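Local structure of hypothetical conserved protein TTC0263 (Thermus thermophilus, 2PL2) at residues R134-L145 and A156-R166. The protein is of unknown function but belongs to the tetratricopeptide repeat proteins, whose stacked antiparallel helices commonly serve as scaffolds for binding other proteins. Sequence-based numbering, arbitrary orientation.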
# COMPACT_ATOMS: atom_id res chain seq x y z
N ARG A 134 -19.38 5.08 13.94
CA ARG A 134 -18.46 5.42 15.02
C ARG A 134 -18.77 4.65 16.29
O ARG A 134 -17.89 4.03 16.89
CB ARG A 134 -18.52 6.92 15.29
CG ARG A 134 -19.94 7.44 15.54
CD ARG A 134 -19.99 8.97 15.63
NE ARG A 134 -19.64 9.61 14.36
CZ ARG A 134 -20.37 9.52 13.25
NH1 ARG A 134 -21.50 8.83 13.25
NH2 ARG A 134 -19.97 10.13 12.15
N ASP A 135 -20.04 4.69 16.67
CA ASP A 135 -20.54 4.02 17.86
C ASP A 135 -20.17 2.55 17.96
O ASP A 135 -19.54 2.12 18.94
CB ASP A 135 -22.06 4.16 17.90
CG ASP A 135 -22.69 4.07 16.51
OD1 ASP A 135 -22.50 5.02 15.71
OD2 ASP A 135 -23.37 3.05 16.21
N LYS A 136 -20.55 1.76 16.96
CA LYS A 136 -20.27 0.32 16.95
C LYS A 136 -18.78 0.03 16.84
O LYS A 136 -18.30 -0.99 17.36
CB LYS A 136 -21.02 -0.37 15.81
CG LYS A 136 -22.54 -0.38 15.90
CD LYS A 136 -23.11 -1.48 14.99
CE LYS A 136 -24.63 -1.47 14.91
NZ LYS A 136 -25.14 -0.30 14.14
N ALA A 137 -18.07 0.91 16.13
CA ALA A 137 -16.63 0.76 15.93
C ALA A 137 -15.85 0.77 17.24
O ALA A 137 -14.97 -0.07 17.46
CB ALA A 137 -16.13 1.86 15.02
N GLU A 138 -16.20 1.70 18.13
CA GLU A 138 -15.52 1.83 19.42
C GLU A 138 -15.70 0.59 20.30
O GLU A 138 -14.74 0.06 20.86
CB GLU A 138 -16.04 3.08 20.14
CG GLU A 138 -15.50 3.28 21.56
CD GLU A 138 -15.92 4.60 22.19
OE1 GLU A 138 -15.44 4.90 23.30
OE2 GLU A 138 -16.71 5.35 21.57
N ALA A 139 -16.94 0.14 20.39
CA ALA A 139 -17.27 -1.05 21.17
C ALA A 139 -16.49 -2.28 20.66
O ALA A 139 -15.97 -3.06 21.46
CB ALA A 139 -18.77 -1.31 21.08
N SER A 140 -16.41 -2.44 19.34
CA SER A 140 -15.69 -3.57 18.76
C SER A 140 -14.20 -3.43 19.04
O SER A 140 -13.54 -4.41 19.40
CB SER A 140 -15.91 -3.61 17.25
OG SER A 140 -17.27 -3.41 16.93
N LEU A 141 -13.68 -2.22 18.86
CA LEU A 141 -12.26 -1.99 19.12
C LEU A 141 -11.95 -2.18 20.59
O LEU A 141 -10.96 -2.82 20.95
CB LEU A 141 -11.86 -0.59 18.65
CG LEU A 141 -11.88 -0.45 17.12
CD1 LEU A 141 -11.27 0.89 16.71
CD2 LEU A 141 -11.10 -1.59 16.49
N LYS A 142 -12.80 -1.63 21.46
CA LYS A 142 -12.59 -1.80 22.89
C LYS A 142 -12.66 -3.28 23.17
O LYS A 142 -11.89 -3.81 23.98
CB LYS A 142 -13.66 -1.04 23.68
CG LYS A 142 -13.46 0.45 23.61
CD LYS A 142 -14.26 1.22 24.63
CE LYS A 142 -13.87 2.69 24.58
NZ LYS A 142 -14.61 3.56 25.55
N GLN A 143 -13.57 -3.96 22.48
CA GLN A 143 -13.72 -5.39 22.63
C GLN A 143 -12.39 -6.02 22.23
O GLN A 143 -11.81 -6.81 22.98
CB GLN A 143 -14.84 -5.91 21.73
CG GLN A 143 -15.77 -6.91 22.37
CD GLN A 143 -15.03 -8.09 22.98
OE1 GLN A 143 -14.27 -7.93 23.95
NE2 GLN A 143 -15.26 -9.29 22.44
N ALA A 144 -11.89 -5.63 21.06
CA ALA A 144 -10.61 -6.14 20.55
C ALA A 144 -9.53 -5.97 21.60
O ALA A 144 -8.81 -6.91 21.91
CB ALA A 144 -10.22 -5.39 19.28
N LEU A 145 -9.44 -4.76 22.14
CA LEU A 145 -8.46 -4.39 23.16
C LEU A 145 -8.59 -5.22 24.43
O LEU A 145 -7.60 -5.64 25.01
CB LEU A 145 -8.62 -2.91 23.48
CG LEU A 145 -7.46 -2.07 23.99
CD1 LEU A 145 -6.22 -2.26 23.12
CD2 LEU A 145 -7.90 -0.63 23.98
N ALA A 156 -5.58 1.84 16.20
CA ALA A 156 -6.86 1.86 15.51
C ALA A 156 -7.81 2.73 16.32
O ALA A 156 -8.50 3.61 15.78
CB ALA A 156 -7.41 0.45 15.38
N LEU A 157 -7.84 2.46 17.63
CA LEU A 157 -8.67 3.22 18.56
C LEU A 157 -8.36 4.71 18.38
O LEU A 157 -9.27 5.53 18.28
CB LEU A 157 -8.35 2.82 20.00
CG LEU A 157 -9.52 2.29 20.83
CD1 LEU A 157 -9.05 2.01 22.27
CD2 LEU A 157 -10.66 3.31 20.81
N ALA A 158 -7.07 5.03 18.33
CA ALA A 158 -6.62 6.41 18.15
C ALA A 158 -7.26 6.95 16.90
O ALA A 158 -7.91 8.00 16.92
CB ALA A 158 -5.09 6.45 18.01
N GLU A 159 -7.07 6.21 15.81
CA GLU A 159 -7.63 6.55 14.50
C GLU A 159 -9.12 6.78 14.56
O GLU A 159 -9.60 7.75 13.98
CB GLU A 159 -7.32 5.44 13.49
CG GLU A 159 -5.99 5.62 12.80
CD GLU A 159 -5.95 6.90 11.99
OE1 GLU A 159 -6.74 7.01 11.03
OE2 GLU A 159 -5.14 7.80 12.32
N LEU A 160 -9.85 5.90 15.23
CA LEU A 160 -11.30 6.09 15.36
C LEU A 160 -11.64 7.36 16.16
O LEU A 160 -12.71 7.94 16.00
CB LEU A 160 -11.96 4.89 16.02
CG LEU A 160 -13.47 5.03 16.29
CD1 LEU A 160 -14.24 5.29 15.00
CD2 LEU A 160 -13.98 3.78 17.00
N TYR A 161 -10.71 7.81 17.02
CA TYR A 161 -10.95 9.01 17.80
C TYR A 161 -10.73 10.27 16.98
O TYR A 161 -11.38 11.30 17.22
CB TYR A 161 -10.07 9.03 19.05
CG TYR A 161 -10.57 8.08 20.10
CD1 TYR A 161 -11.94 7.90 20.29
CD2 TYR A 161 -9.70 7.38 20.92
CE1 TYR A 161 -12.42 7.04 21.24
CE2 TYR A 161 -10.18 6.51 21.90
CZ TYR A 161 -11.55 6.35 22.04
OH TYR A 161 -12.06 5.48 22.97
N LEU A 162 -9.82 10.19 16.01
CA LEU A 162 -9.58 11.34 15.14
C LEU A 162 -10.80 11.50 14.24
O LEU A 162 -11.22 12.62 13.93
CB LEU A 162 -8.31 11.14 14.32
CG LEU A 162 -7.03 11.40 15.13
CD1 LEU A 162 -5.80 11.21 14.28
CD2 LEU A 162 -7.08 12.82 15.67
N SER A 163 -11.38 10.37 13.84
CA SER A 163 -12.56 10.37 12.98
C SER A 163 -13.78 10.92 13.73
O SER A 163 -14.60 11.64 13.15
CB SER A 163 -12.88 8.95 12.51
OG SER A 163 -13.50 8.20 13.55
N MET A 164 -13.88 10.57 15.01
CA MET A 164 -14.99 11.03 15.85
C MET A 164 -14.77 12.46 16.36
O MET A 164 -15.72 13.13 16.77
CB MET A 164 -15.18 10.10 17.05
CG MET A 164 -15.67 8.71 16.71
SD MET A 164 -15.97 7.69 18.16
CE MET A 164 -14.42 7.01 18.38
N GLY A 165 -13.52 12.92 16.33
CA GLY A 165 -13.24 14.26 16.79
C GLY A 165 -12.73 14.29 18.22
O GLY A 165 -12.59 15.37 18.81
N ARG A 166 -12.48 13.11 18.79
CA ARG A 166 -11.96 13.01 20.15
C ARG A 166 -10.43 13.07 20.11
O ARG A 166 -9.75 12.09 20.41
CB ARG A 166 -12.39 11.70 20.79
CG ARG A 166 -13.90 11.50 20.93
CD ARG A 166 -14.17 10.19 21.66
NE ARG A 166 -15.59 9.91 21.83
CZ ARG A 166 -16.05 8.88 22.53
NH1 ARG A 166 -15.21 8.05 23.12
NH2 ARG A 166 -17.36 8.69 22.65
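A single carboxylate oxygen, Glu138 OE1, gathers Lys142 of its own helix and, through weak bonds across the contact, Arg166 and Tyr161, where two antiparallel helices of a tetratricopeptide repeat array pack together. Helix 134-145 and helix 156-164 run at 163° with their axes 10.2 Å apart, the up-and-down packing expected of this fold. Glu138 holds CG anti to its own N (chi1 175°) and stays extended, which carries the carboxylate across to the second helix. The tightest of its bonds is the local one: Lys142 NZ lies 2.7 Å from Glu138 OE1, on the anti side of the carboxylate. Arg166 NH1 lies 3.2 Å from Glu138 OE1 and completes the salt-bridge network, but its hydrogen bond is bent to 132° and the guanidinium stands nearly perpendicular to the carboxylate. Tyr161 OH bonds to Glu138 OE1, which sits at the ring edge near its plane. Two cationic groups converging here would probably favour an ionised Glu138. Deeper in the interface, methyl groups make most of the contact. Leu160 points its CD2 at the first helix, 3.5 Å from Ala137 CB, while Leu141 CD1 sits 4.0 Å from Leu160 CD2 and also meets the backbone at Ala156 and Leu157. Beyond the pair, helix 118-130 packs on Ser140 and helix 167-180 on Leu157 and Tyr161. At the Arg134 end, Met164 lays CG against Arg134 CB at 3.7 Å, and its SD lies over one face of the Arg166 guanidinium, offset toward the rim.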